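Cd1 (PDB 7D39) probably acts as an FMN-dependent ene-reductase that starts the breakdown of flavones and flavonols in a gut bacterium. Local coordinates at residues M18-A22 against R186-H191; F70-L74 against R104-M109; T153-G158 against D170-F174; L235-E239 against Q257-D263. One frame throughout, in Å; residues are numbered along the deposited sequence.

Interaction 1. Residues M18-A22 against R186-H191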
loop_
_atom_site.group_PDB
_atom_site.type_symbol
_atom_site.label_atom_id
_atom_site.label_comp_id
_atom_site.label_asym_id
_atom_site.label_seq_id
_atom_site.Cartn_x
_atom_site.Cartn_y
_atom_site.Cartn_z
HETATM N N MSE A 18 4.973 -19.072 3.726
HETATM C CA MSE A 18 5.953 -17.998 3.859
HETATM C C MSE A 18 5.521 -17.022 4.932
HETATM O O MSE A 18 6.338 -16.513 5.709
HETATM C CB MSE A 18 6.134 -17.249 2.535
HETATM C CG MSE A 18 6.636 -18.134 1.424
HETATM SE SE MSE A 18 8.535 -18.568 1.676
HETATM C CE MSE A 18 9.293 -16.855 1.096
ATOM N N CYS A 19 4.222 -16.733 4.948
ATOM C CA CYS A 19 3.694 -15.837 5.960
ATOM C C CYS A 19 3.880 -16.437 7.351
ATOM O O CYS A 19 4.359 -15.769 8.277
ATOM C CB CYS A 19 2.224 -15.540 5.674
ATOM S SG CYS A 19 1.536 -14.277 6.754
ATOM N N ILE A 20 3.534 -17.710 7.510
ATOM C CA ILE A 20 3.647 -18.319 8.827
ATOM C C ILE A 20 5.110 -18.446 9.231
ATOM O O ILE A 20 5.476 -18.195 10.383
ATOM C CB ILE A 20 2.901 -19.662 8.841
ATOM C CG1 ILE A 20 1.390 -19.387 8.773
ATOM C CG2 ILE A 20 3.261 -20.462 10.083
ATOM C CD1 ILE A 20 0.572 -20.563 8.288
ATOM N N GLU A 21 5.974 -18.795 8.280
ATOM C CA GLU A 21 7.406 -18.820 8.550
ATOM C C GLU A 21 7.902 -17.454 9.017
ATOM O O GLU A 21 8.782 -17.360 9.883
ATOM C CB GLU A 21 8.151 -19.258 7.292
ATOM C CG GLU A 21 9.644 -19.351 7.439
ATOM C CD GLU A 21 10.065 -20.603 8.174
ATOM O OE1 GLU A 21 10.972 -20.504 9.023
ATOM O OE2 GLU A 21 9.483 -21.677 7.906
ATOM N N ALA A 22 7.372 -16.378 8.434
ATOM C CA ALA A 22 7.709 -15.058 8.950
ATOM C C ALA A 22 7.176 -14.890 10.365
ATOM O O ALA A 22 7.863 -14.345 11.234
ATOM C CB ALA A 22 7.179 -13.965 8.021
ATOM N N ARG A 186 15.217 -19.866 0.571
ATOM C CA ARG A 186 14.186 -18.858 0.378
ATOM C C ARG A 186 13.194 -18.849 1.528
ATOM O O ARG A 186 12.656 -17.791 1.870
ATOM C CB ARG A 186 13.491 -19.098 -0.951
ATOM C CG ARG A 186 14.458 -19.189 -2.088
ATOM C CD ARG A 186 13.995 -18.293 -3.199
ATOM N NE ARG A 186 13.140 -19.050 -4.085
ATOM C CZ ARG A 186 12.454 -18.535 -5.087
ATOM N NH1 ARG A 186 12.494 -17.229 -5.344
ATOM N NH2 ARG A 186 11.717 -19.345 -5.829
ATOM N N VAL A 187 12.955 -20.006 2.143
ATOM C CA VAL A 187 12.136 -20.047 3.348
ATOM C C VAL A 187 12.856 -19.336 4.485
ATOM O O VAL A 187 12.246 -18.594 5.260
ATOM C CB VAL A 187 11.792 -21.508 3.703
ATOM C CG1 VAL A 187 11.033 -21.593 5.024
ATOM C CG2 VAL A 187 10.979 -22.137 2.595
ATOM N N ALA A 188 14.176 -19.535 4.580
ATOM C CA ALA A 188 14.976 -18.828 5.567
ATOM C C ALA A 188 14.871 -17.324 5.378
ATOM O O ALA A 188 14.938 -16.571 6.356
ATOM C CB ALA A 188 16.440 -19.294 5.493
ATOM N N ARG A 189 14.644 -16.870 4.143
ATOM C CA ARG A 189 14.483 -15.435 3.910
ATOM C C ARG A 189 13.155 -14.924 4.462
ATOM O O ARG A 189 13.094 -13.824 5.021
ATOM C CB ARG A 189 14.609 -15.130 2.418
ATOM C CG ARG A 189 14.394 -13.672 2.061
ATOM C CD ARG A 189 15.595 -12.793 2.443
ATOM N NE ARG A 189 15.369 -11.411 2.034
ATOM C CZ ARG A 189 15.526 -10.352 2.821
ATOM N NH1 ARG A 189 15.948 -10.497 4.070
ATOM N NH2 ARG A 189 15.268 -9.139 2.347
ATOM N N ALA A 190 12.079 -15.699 4.314
ATOM C CA ALA A 190 10.835 -15.344 4.991
ATOM C C ALA A 190 11.037 -15.288 6.497
ATOM O O ALA A 190 10.531 -14.381 7.166
ATOM C CB ALA A 190 9.727 -16.341 4.643
ATOM N N HIS A 191 11.777 -16.253 7.046
ATOM C CA HIS A 191 12.068 -16.250 8.472
ATOM C C HIS A 191 12.781 -14.962 8.897
ATOM O O HIS A 191 12.420 -14.341 9.902
ATOM C CB HIS A 191 12.917 -17.474 8.827
ATOM C CG HIS A 191 13.109 -17.656 10.299
ATOM N ND1 HIS A 191 12.253 -18.409 11.072
ATOM C CD2 HIS A 191 14.048 -17.167 11.144
ATOM C CE1 HIS A 191 12.662 -18.383 12.330
ATOM N NE2 HIS A 191 13.752 -17.643 12.400
#

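Interaction 2. Residues F70-L74 against R104-M109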
loop_
_atom_site.group_PDB
_atom_site.type_symbol
_atom_site.label_atom_id
_atom_site.label_comp_id
_atom_site.label_asym_id
_atom_site.label_seq_id
_atom_site.Cartn_x
_atom_site.Cartn_y
_atom_site.Cartn_z
ATOM N N PHE A 70 -14.217 -6.031 5.597
ATOM C CA PHE A 70 -13.096 -5.103 5.557
ATOM C C PHE A 70 -12.922 -4.395 6.897
ATOM O O PHE A 70 -11.805 -4.297 7.416
ATOM C CB PHE A 70 -13.281 -4.099 4.418
ATOM C CG PHE A 70 -12.121 -3.178 4.247
ATOM C CD1 PHE A 70 -10.986 -3.601 3.594
ATOM C CD2 PHE A 70 -12.150 -1.899 4.784
ATOM C CE1 PHE A 70 -9.887 -2.760 3.454
ATOM C CE2 PHE A 70 -11.070 -1.050 4.649
ATOM C CZ PHE A 70 -9.933 -1.480 3.976
ATOM N N ASP A 71 -14.016 -3.894 7.481
ATOM C CA ASP A 71 -13.897 -3.201 8.758
ATOM C C ASP A 71 -13.270 -4.105 9.809
ATOM O O ASP A 71 -12.395 -3.673 10.564
ATOM C CB ASP A 71 -15.265 -2.692 9.228
ATOM C CG ASP A 71 -15.726 -1.462 8.459
ATOM O OD1 ASP A 71 -14.877 -0.781 7.849
ATOM O OD2 ASP A 71 -16.935 -1.168 8.471
ATOM N N TRP A 72 -13.700 -5.365 9.868
ATOM C CA TRP A 72 -13.053 -6.321 10.761
ATOM C C TRP A 72 -11.561 -6.426 10.463
ATOM O O TRP A 72 -10.723 -6.307 11.364
ATOM C CB TRP A 72 -13.734 -7.680 10.634
ATOM C CG TRP A 72 -13.143 -8.754 11.493
ATOM C CD1 TRP A 72 -13.489 -9.070 12.784
ATOM C CD2 TRP A 72 -12.107 -9.670 11.122
ATOM N NE1 TRP A 72 -12.724 -10.120 13.233
ATOM C CE2 TRP A 72 -11.872 -10.512 12.236
ATOM C CE3 TRP A 72 -11.357 -9.862 9.961
ATOM C CZ2 TRP A 72 -10.917 -11.523 12.219
ATOM C CZ3 TRP A 72 -10.393 -10.871 9.951
ATOM C CH2 TRP A 72 -10.195 -11.692 11.070
ATOM N N LEU A 73 -11.210 -6.642 9.196
ATOM C CA LEU A 73 -9.796 -6.734 8.832
ATOM C C LEU A 73 -9.034 -5.489 9.274
ATOM O O LEU A 73 -7.946 -5.578 9.854
ATOM C CB LEU A 73 -9.658 -6.934 7.317
ATOM C CG LEU A 73 -8.256 -7.036 6.704
ATOM C CD1 LEU A 73 -7.467 -8.157 7.348
ATOM C CD2 LEU A 73 -8.327 -7.221 5.179
ATOM N N LEU A 74 -9.601 -4.316 9.010
ATOM C CA LEU A 74 -8.933 -3.074 9.361
ATOM C C LEU A 74 -8.710 -2.965 10.864
ATOM O O LEU A 74 -7.622 -2.574 11.307
ATOM C CB LEU A 74 -9.755 -1.892 8.837
ATOM C CG LEU A 74 -8.946 -0.622 8.677
ATOM C CD1 LEU A 74 -7.767 -0.959 7.811
ATOM C CD2 LEU A 74 -9.786 0.475 8.048
ATOM N N ARG A 104 -9.673 0.558 -0.712
ATOM C CA ARG A 104 -10.550 0.811 0.411
ATOM C C ARG A 104 -9.823 1.374 1.619
ATOM O O ARG A 104 -10.485 1.801 2.567
ATOM C CB ARG A 104 -11.309 -0.471 0.754
ATOM C CG ARG A 104 -12.343 -0.691 -0.331
ATOM C CD ARG A 104 -13.278 -1.786 -0.057
ATOM N NE ARG A 104 -14.134 -1.545 1.091
ATOM C CZ ARG A 104 -14.906 -2.503 1.588
ATOM N NH1 ARG A 104 -14.889 -3.693 1.019
ATOM N NH2 ARG A 104 -15.680 -2.282 2.637
ATOM N N PHE A 105 -8.490 1.397 1.602
ATOM C CA PHE A 105 -7.757 2.150 2.611
ATOM C C PHE A 105 -7.976 3.648 2.445
ATOM O O PHE A 105 -7.932 4.391 3.428
ATOM C CB PHE A 105 -6.258 1.835 2.535
ATOM C CG PHE A 105 -5.787 0.823 3.549
ATOM C CD1 PHE A 105 -6.522 -0.330 3.805
ATOM C CD2 PHE A 105 -4.595 1.015 4.237
ATOM C CE1 PHE A 105 -6.072 -1.265 4.745
ATOM C CE2 PHE A 105 -4.149 0.092 5.174
ATOM C CZ PHE A 105 -4.886 -1.058 5.422
ATOM N N GLY A 106 -8.205 4.096 1.213
ATOM C CA GLY A 106 -8.241 5.497 0.862
ATOM C C GLY A 106 -9.036 6.373 1.807
ATOM O O GLY A 106 -8.508 7.300 2.427
ATOM N N PRO A 107 -10.338 6.106 1.918
ATOM C CA PRO A 107 -11.217 6.970 2.717
ATOM C C PRO A 107 -11.134 6.766 4.222
ATOM O O PRO A 107 -11.815 7.478 4.962
ATOM C CB PRO A 107 -12.618 6.597 2.199
ATOM C CG PRO A 107 -12.375 6.032 0.822
ATOM C CD PRO A 107 -11.101 5.254 0.994
ATOM N N ARG A 108 -10.338 5.835 4.716
ATOM C CA ARG A 108 -10.283 5.592 6.147
ATOM C C ARG A 108 -8.892 5.748 6.745
ATOM O O ARG A 108 -8.780 5.967 7.956
ATOM C CB ARG A 108 -10.803 4.178 6.465
ATOM C CG ARG A 108 -12.310 4.057 6.729
ATOM C CD ARG A 108 -12.715 2.576 6.757
ATOM N NE ARG A 108 -13.536 2.220 7.912
ATOM C CZ ARG A 108 -13.105 2.183 9.173
ATOM N NH1 ARG A 108 -11.857 2.491 9.473
ATOM N NH2 ARG A 108 -13.936 1.848 10.150
HETATM N N MSE A 109 -7.844 5.664 5.942
HETATM C CA MSE A 109 -6.524 5.473 6.484
HETATM C C MSE A 109 -5.535 6.532 6.050
HETATM O O MSE A 109 -4.377 6.485 6.449
HETATM C CB MSE A 109 -6.016 4.087 6.091
HETATM C CG MSE A 109 -6.790 2.973 6.758
HETATM SE SE MSE A 109 -6.712 3.182 8.689
HETATM C CE MSE A 109 -6.350 1.333 9.142
#

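Interaction 3. Residues T153-G158 against D170-F174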
loop_
_atom_site.group_PDB
_atom_site.type_symbol
_atom_site.label_atom_id
_atom_site.label_comp_id
_atom_site.label_asym_id
_atom_site.label_seq_id
_atom_site.Cartn_x
_atom_site.Cartn_y
_atom_site.Cartn_z
ATOM N N THR A 153 4.784 -5.807 -8.690
ATOM C CA THR A 153 4.132 -6.178 -7.440
ATOM C C THR A 153 4.691 -5.392 -6.264
ATOM O O THR A 153 3.944 -5.021 -5.356
ATOM C CB THR A 153 4.242 -7.697 -7.216
ATOM O OG1 THR A 153 3.463 -8.073 -6.076
ATOM C CG2 THR A 153 5.708 -8.138 -7.028
ATOM N N GLN A 154 5.988 -5.096 -6.274
ATOM C CA GLN A 154 6.585 -4.342 -5.176
ATOM C C GLN A 154 6.069 -2.911 -5.126
ATOM O O GLN A 154 5.952 -2.326 -4.042
ATOM C CB GLN A 154 8.103 -4.341 -5.316
ATOM C CG GLN A 154 8.753 -5.651 -5.013
ATOM C CD GLN A 154 10.212 -5.675 -5.401
ATOM O OE1 GLN A 154 10.565 -5.495 -6.569
ATOM N NE2 GLN A 154 11.075 -5.880 -4.409
ATOM N N CYS A 155 5.793 -2.321 -6.281
ATOM C CA CYS A 155 5.170 -1.006 -6.302
ATOM C C CYS A 155 3.723 -1.088 -5.823
ATOM O O CYS A 155 3.282 -0.236 -5.038
ATOM C CB CYS A 155 5.287 -0.410 -7.702
ATOM S SG CYS A 155 4.689 1.289 -7.883
ATOM N N ASP A 156 2.975 -2.126 -6.239
ATOM C CA ASP A 156 1.636 -2.321 -5.681
ATOM C C ASP A 156 1.705 -2.411 -4.169
ATOM O O ASP A 156 0.896 -1.800 -3.457
ATOM C CB ASP A 156 0.964 -3.584 -6.232
ATOM C CG ASP A 156 0.695 -3.521 -7.714
ATOM O OD1 ASP A 156 0.760 -2.432 -8.303
ATOM O OD2 ASP A 156 0.393 -4.581 -8.297
ATOM N N ALA A 157 2.656 -3.194 -3.656
ATOM C CA ALA A 157 2.751 -3.349 -2.211
ATOM C C ALA A 157 2.994 -1.999 -1.552
ATOM O O ALA A 157 2.310 -1.622 -0.594
ATOM C CB ALA A 157 3.860 -4.339 -1.855
ATOM N N GLY A 158 3.960 -1.250 -2.069
ATOM C CA GLY A 158 4.227 0.063 -1.524
ATOM C C GLY A 158 3.010 0.969 -1.542
ATOM O O GLY A 158 2.839 1.795 -0.651
ATOM N N ASP A 170 10.568 -4.528 4.943
ATOM C CA ASP A 170 10.973 -5.323 3.797
ATOM C C ASP A 170 9.883 -5.296 2.733
ATOM O O ASP A 170 8.710 -5.081 3.036
ATOM C CB ASP A 170 11.286 -6.769 4.206
ATOM C CG ASP A 170 12.686 -6.905 4.785
ATOM O OD1 ASP A 170 13.647 -6.689 4.016
ATOM O OD2 ASP A 170 12.813 -7.204 5.996
ATOM N N ASN A 171 10.285 -5.508 1.467
ATOM C CA ASN A 171 9.356 -5.519 0.340
ATOM C C ASN A 171 9.959 -6.451 -0.720
ATOM O O ASN A 171 10.554 -6.040 -1.713
ATOM C CB ASN A 171 9.108 -4.110 -0.197
ATOM C CG ASN A 171 8.023 -4.080 -1.205
ATOM O OD1 ASN A 171 7.527 -5.126 -1.606
ATOM N ND2 ASN A 171 7.634 -2.887 -1.636
ATOM N N GLU A 172 9.791 -7.751 -0.503
ATOM C CA GLU A 172 10.572 -8.780 -1.179
ATOM C C GLU A 172 9.736 -9.485 -2.244
ATOM O O GLU A 172 8.543 -9.727 -2.049
ATOM C CB GLU A 172 11.101 -9.797 -0.157
ATOM C CG GLU A 172 12.094 -10.820 -0.692
ATOM C CD GLU A 172 13.426 -10.209 -1.014
ATOM O OE1 GLU A 172 13.536 -9.496 -2.042
ATOM O OE2 GLU A 172 14.362 -10.431 -0.226
ATOM N N VAL A 173 10.376 -9.821 -3.366
ATOM C CA VAL A 173 9.741 -10.516 -4.480
ATOM C C VAL A 173 10.362 -11.895 -4.614
ATOM O O VAL A 173 11.593 -12.025 -4.598
ATOM C CB VAL A 173 9.894 -9.745 -5.803
ATOM C CG1 VAL A 173 9.433 -10.619 -6.961
ATOM C CG2 VAL A 173 9.078 -8.506 -5.763
ATOM N N PHE A 174 9.520 -12.921 -4.791
ATOM C CA PHE A 174 9.985 -14.303 -4.964
ATOM C C PHE A 174 9.514 -14.851 -6.306
ATOM O O PHE A 174 8.410 -15.406 -6.406
ATOM C CB PHE A 174 9.505 -15.199 -3.825
ATOM C CG PHE A 174 10.028 -14.797 -2.470
ATOM C CD1 PHE A 174 11.242 -15.280 -2.013
ATOM C CD2 PHE A 174 9.305 -13.932 -1.662
ATOM C CE1 PHE A 174 11.723 -14.917 -0.768
ATOM C CE2 PHE A 174 9.778 -13.566 -0.419
ATOM C CZ PHE A 174 10.987 -14.062 0.032
#

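Interaction 4. Residues L235-E239 against Q257-D263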
loop_
_atom_site.group_PDB
_atom_site.type_symbol
_atom_site.label_atom_id
_atom_site.label_comp_id
_atom_site.label_asym_id
_atom_site.label_seq_id
_atom_site.Cartn_x
_atom_site.Cartn_y
_atom_site.Cartn_z
ATOM N N LEU A 235 5.806 5.077 -7.412
ATOM C CA LEU A 235 5.335 4.934 -6.027
ATOM C C LEU A 235 5.104 6.309 -5.407
ATOM O O LEU A 235 3.976 6.662 -5.066
ATOM C CB LEU A 235 6.337 4.124 -5.197
ATOM C CG LEU A 235 5.949 3.892 -3.732
ATOM C CD1 LEU A 235 4.532 3.318 -3.622
ATOM C CD2 LEU A 235 6.952 2.962 -3.041
ATOM N N CYS A 236 6.174 7.090 -5.259
ATOM C CA CYS A 236 6.135 8.312 -4.472
ATOM C C CYS A 236 5.834 9.564 -5.301
ATOM O O CYS A 236 5.559 10.621 -4.727
ATOM C CB CYS A 236 7.460 8.455 -3.707
ATOM S SG CYS A 236 8.967 8.944 -4.618
ATOM N N GLY A 237 5.859 9.474 -6.627
ATOM C CA GLY A 237 5.408 10.572 -7.450
ATOM C C GLY A 237 6.393 11.698 -7.638
ATOM O O GLY A 237 6.054 12.682 -8.310
ATOM N N LEU A 238 7.590 11.605 -7.060
ATOM C CA LEU A 238 8.621 12.589 -7.338
ATOM C C LEU A 238 8.855 12.669 -8.839
ATOM O O LEU A 238 8.865 11.652 -9.535
ATOM C CB LEU A 238 9.915 12.228 -6.612
ATOM C CG LEU A 238 9.941 12.510 -5.109
ATOM C CD1 LEU A 238 11.080 11.785 -4.432
ATOM C CD2 LEU A 238 10.051 14.002 -4.852
ATOM N N GLU A 239 9.014 13.890 -9.334
ATOM C CA GLU A 239 9.235 14.176 -10.751
ATOM C C GLU A 239 10.676 14.641 -10.946
ATOM O O GLU A 239 11.118 15.607 -10.314
ATOM C CB GLU A 239 8.245 15.234 -11.245
ATOM C CG GLU A 239 6.824 14.995 -10.723
ATOM C CD GLU A 239 5.747 15.758 -11.487
ATOM O OE1 GLU A 239 6.064 16.751 -12.174
ATOM O OE2 GLU A 239 4.573 15.350 -11.396
ATOM N N GLN A 257 10.847 19.219 -4.861
ATOM C CA GLN A 257 9.826 18.209 -5.125
ATOM C C GLN A 257 9.484 17.409 -3.873
ATOM O O GLN A 257 8.377 16.874 -3.765
ATOM C CB GLN A 257 10.294 17.265 -6.237
ATOM C CG GLN A 257 9.944 17.716 -7.644
ATOM C CD GLN A 257 8.478 17.478 -7.985
ATOM O OE1 GLN A 257 7.979 16.354 -7.896
ATOM N NE2 GLN A 257 7.784 18.537 -8.381
ATOM N N LEU A 258 10.417 17.310 -2.918
ATOM C CA LEU A 258 10.141 16.568 -1.693
ATOM C C LEU A 258 8.872 17.052 -1.011
ATOM O O LEU A 258 8.168 16.268 -0.373
ATOM C CB LEU A 258 11.319 16.687 -0.734
ATOM C CG LEU A 258 12.292 15.520 -0.814
ATOM C CD1 LEU A 258 13.513 15.782 0.057
ATOM C CD2 LEU A 258 11.587 14.250 -0.398
ATOM N N GLU A 259 8.578 18.343 -1.117
ATOM C CA GLU A 259 7.348 18.888 -0.565
ATOM C C GLU A 259 6.103 18.287 -1.194
ATOM O O GLU A 259 5.026 18.364 -0.596
ATOM C CB GLU A 259 7.319 20.403 -0.769
ATOM C CG GLU A 259 8.207 21.172 0.170
ATOM C CD GLU A 259 7.467 22.339 0.764
ATOM O OE1 GLU A 259 7.411 22.437 2.012
ATOM O OE2 GLU A 259 6.908 23.138 -0.019
ATOM N N HIS A 260 6.209 17.743 -2.403
ATOM C CA HIS A 260 5.056 17.223 -3.124
ATOM C C HIS A 260 4.965 15.708 -3.079
ATOM O O HIS A 260 3.938 15.152 -3.489
ATOM C CB HIS A 260 5.097 17.695 -4.580
ATOM C CG HIS A 260 5.029 19.182 -4.721
ATOM N ND1 HIS A 260 3.860 19.848 -5.021
ATOM C CD2 HIS A 260 5.976 20.138 -4.561
ATOM C CE1 HIS A 260 4.093 21.148 -5.055
ATOM N NE2 HIS A 260 5.370 21.350 -4.781
ATOM N N ALA A 261 5.998 15.036 -2.575
ATOM C CA ALA A 261 6.067 13.580 -2.622
ATOM C C ALA A 261 4.844 12.945 -1.968
ATOM O O ALA A 261 4.463 13.314 -0.855
ATOM C CB ALA A 261 7.348 13.102 -1.936
ATOM N N HIS A 262 4.256 11.952 -2.650
ATOM C CA HIS A 262 2.959 11.396 -2.276
ATOM C C HIS A 262 2.968 10.677 -0.937
ATOM O O HIS A 262 1.893 10.393 -0.399
ATOM C CB HIS A 262 2.465 10.420 -3.345
ATOM C CG HIS A 262 2.268 11.032 -4.697
ATOM N ND1 HIS A 262 2.485 12.371 -4.958
ATOM C CD2 HIS A 262 1.880 10.479 -5.868
ATOM C CE1 HIS A 262 2.222 12.616 -6.232
ATOM N NE2 HIS A 262 1.857 11.482 -6.805
ATOM N N ASP A 263 4.133 10.343 -0.398
ATOM C CA ASP A 263 4.210 9.613 0.862
ATOM C C ASP A 263 4.741 10.484 1.997
ATOM O O ASP A 263 5.258 9.958 2.984
ATOM C CB ASP A 263 5.075 8.361 0.699
ATOM C CG ASP A 263 6.504 8.694 0.342
ATOM O OD1 ASP A 263 6.743 9.848 -0.064
ATOM O OD2 ASP A 263 7.385 7.817 0.473
HETATM O O HOH W 1 5.379 15.050 -6.857
#

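Interaction 1. Residues M18-A22 against R186-H191
His191 ND1 donates to Glu21 OE1 at 3.2 Å, joining two helices that pack on one face of the parallel sheet of this flavodoxin-like fold. The bond is bent, with an N-H...O angle of 137°. It meets OE1 on the anti side of the carboxylate, and OE1 lies somewhat out of the ring plane. The other ring nitrogen, NE2, bonds to Glu28, so two carboxylates of helix 14-28 hold the imidazole. Glu21 CG stands anti to the backbone N (chi1 -179°), and the chain then bends at chi2. This brings the flat end across Val187, where OE2 lies 3.3 Å from Val187 CG1. With an alanine here, His191 ND1 would probably lose its carboxylate partner and Val187 CG1 its cover. The axes of segments 18-22 and 186-191 come within 7.9 Å. Small residues make this possible. Ala190 CB points into helix 14-28 and sits 3.6 Å from Met18 O. Ala22 CA makes a CA-H...O contact with Ala190 O at 3.4 Å. Met18 is a selenomethionine whose chain folds back at chi2 and chi3. Its terminal methyl comes under the first turns of helix 184-202, beside Met142 and Phe174 of the sheet. There Met18 CE rests 3.6 Å from both Ala190 CB and Arg186 O.

Interaction 2. Residues F70-L74 against R104-M109
Helix segments 70-74 and 104-109, joined through Phe70, Leu74, Arg104 and Phe105, cross at -62° with their axes 12.0 Å apart, so long side chains fill the interface. Both helices belong to the flavodoxin-like domain, and strand 82-88 lies between them in the chain. The side chains of Phe70 and Arg104 run past one another, each toward the other's helix. The guanidinium of Arg104 lies flat on the Phe70 ring in an offset stack, with centres 4.6 Å apart and planes at 26°. It sits over the root of the ring, and its NH2 is 3.5 Å from Phe70 CB. Arg104 CB covers the same ring further out as a CH-pi contact, 3.9 Å from the centroid. Arg104 NH1 also bonds to the backbone O of Glu44, which helps to fix the plane of the group. The ring of Phe70 is carried toward the second helix because CG is anti to the backbone N (chi1 -176°). Its CZ then meets Phe105 CD1 edge to edge at 3.6 Å. Leu74 CD1 lies against Phe105 CE1, while its CD2 lies by the guanidinium of Arg108. On the outer side, Asp71 OD1 forms a salt bridge with Arg108 NE at 3.3 Å. The carboxylate and guanidinium are turned well away from coplanar, and the pair is exposed. The second helix is kinked around Pro107. Across the kink, Phe105 O accepts from both Arg108 N at 3.1 Å and Met109 N at 2.8 Å.

Interaction 3. Residues T153-G158 against D170-F174
Two hydrogen bonds tie Gln154 and Asn171 together in a reciprocal pair. Gln154 NE2 donates to the backbone O of Asn171 at 2.8 Å, with an N-H...O angle of 164°. In return, Asn171 ND2 donates to the backbone O of Gln154 at 3.0 Å. Each acceptor lies close to the amide plane of its donor, while the two side-chain amides stand nearly perpendicular (83°). Asn171 reaches the helix because its CG is anti to the backbone N (chi1 -172°). Gln154 runs extended beyond CG. Gln154 O also takes the helical bond from Gly158 N at 3.0 Å. The two donors come to it from opposite faces of its carbonyl plane. A leucine in place of Gln154 would probably leave Asn171 O without this donor and free the strand edge from one of its two ties.

Van der Waals contacts flank the pair. Thr153 CG2 touches Val173 CG2 at 3.6 Å, and Ala157 CB lies 3.8 Å from the amide oxygen, Asn171 OD1.

The contact belongs to a beta-alpha-beta unit of the flavodoxin-like fold, made of strand 138-144, helix 153-162 and strand 167-174. Helix and strand run roughly antiparallel. Strand 167-174 is the last in the sheet and pairs with strand 138-144. Ala157 and Asn171 both touch Phe141 of that neighbour, and Thr153 OG1 bonds to Ser143 of it.

Interaction 4. Residues L235-E239 against Q257-D263
Gln257, Leu238 and Cys236 give up the most surface where the turn 235-239 meets the segment 257-263. Gln257 bends at chi2 (-76°), which turns its amide back toward the start of strand 239-245. Its OE1 accepts from Glu239 N at 3.0 Å, with the donor well above the carbonyl plane. OE1 also takes a hydrogen from a water at 3.1 Å, and the same water donates to Gly237 O. One side-chain oxygen thus serves the backbone of the turn both directly and through solvent. The chain of Gln257 passes Leu238 in the opposite direction. Leu238 CD2 packs on Gln257 CB at 3.6 Å and reaches Ala261 CB at 4.1 Å, making a small apolar patch beside the polar bridge. Cys236 works mainly through its backbone. Its O accepts from His262 N at 2.8 Å in a nearly straight bond (170°). The same oxygen lies over one face of the His262 ring. Gly237 CA covers that face too, as a CH-pi contact 3.8 Å from the centroid. A side chain on Gly237 would run into this ring, and its positive phi also suits glycine. The model joins Cys219 to Cys216, Cys233 and Cys236 at once. One cysteine cannot form three disulfides, so these links are doubtful and show only that four sulfurs crowd together. Two Cys-X-X-Cys pairs, the second closed by this glycine turn, beside a small antiparallel sheet are the pattern of a zinc ribbon, in which two zinc knuckles face each other, so the sulfur cluster is consistent with such a site, here without a modelled metal.

Interactions 1, 2 and 3 lie in the flavodoxin-like domain, while interaction 4 lies in the cysteine-rich part. Interactions 1 and 3 meet at strand 167-174. Arg189 forms a salt bridge with Glu172, and Met18 packs on Phe174. Interaction 3 touches interaction 4 where Leu235 packs on Gly158, so helix 153-162 links the two parts. All four are partly buried, but interactions 2 and 4 reach fully exposed residues and interactions 1 and 3 do not. Interactions 1 and 2 join helix to helix and end in charged or polar pairs near the surface. Interactions 3 and 4 depend more on amide and backbone bonds, and interaction 4 lacks regular packing of helices.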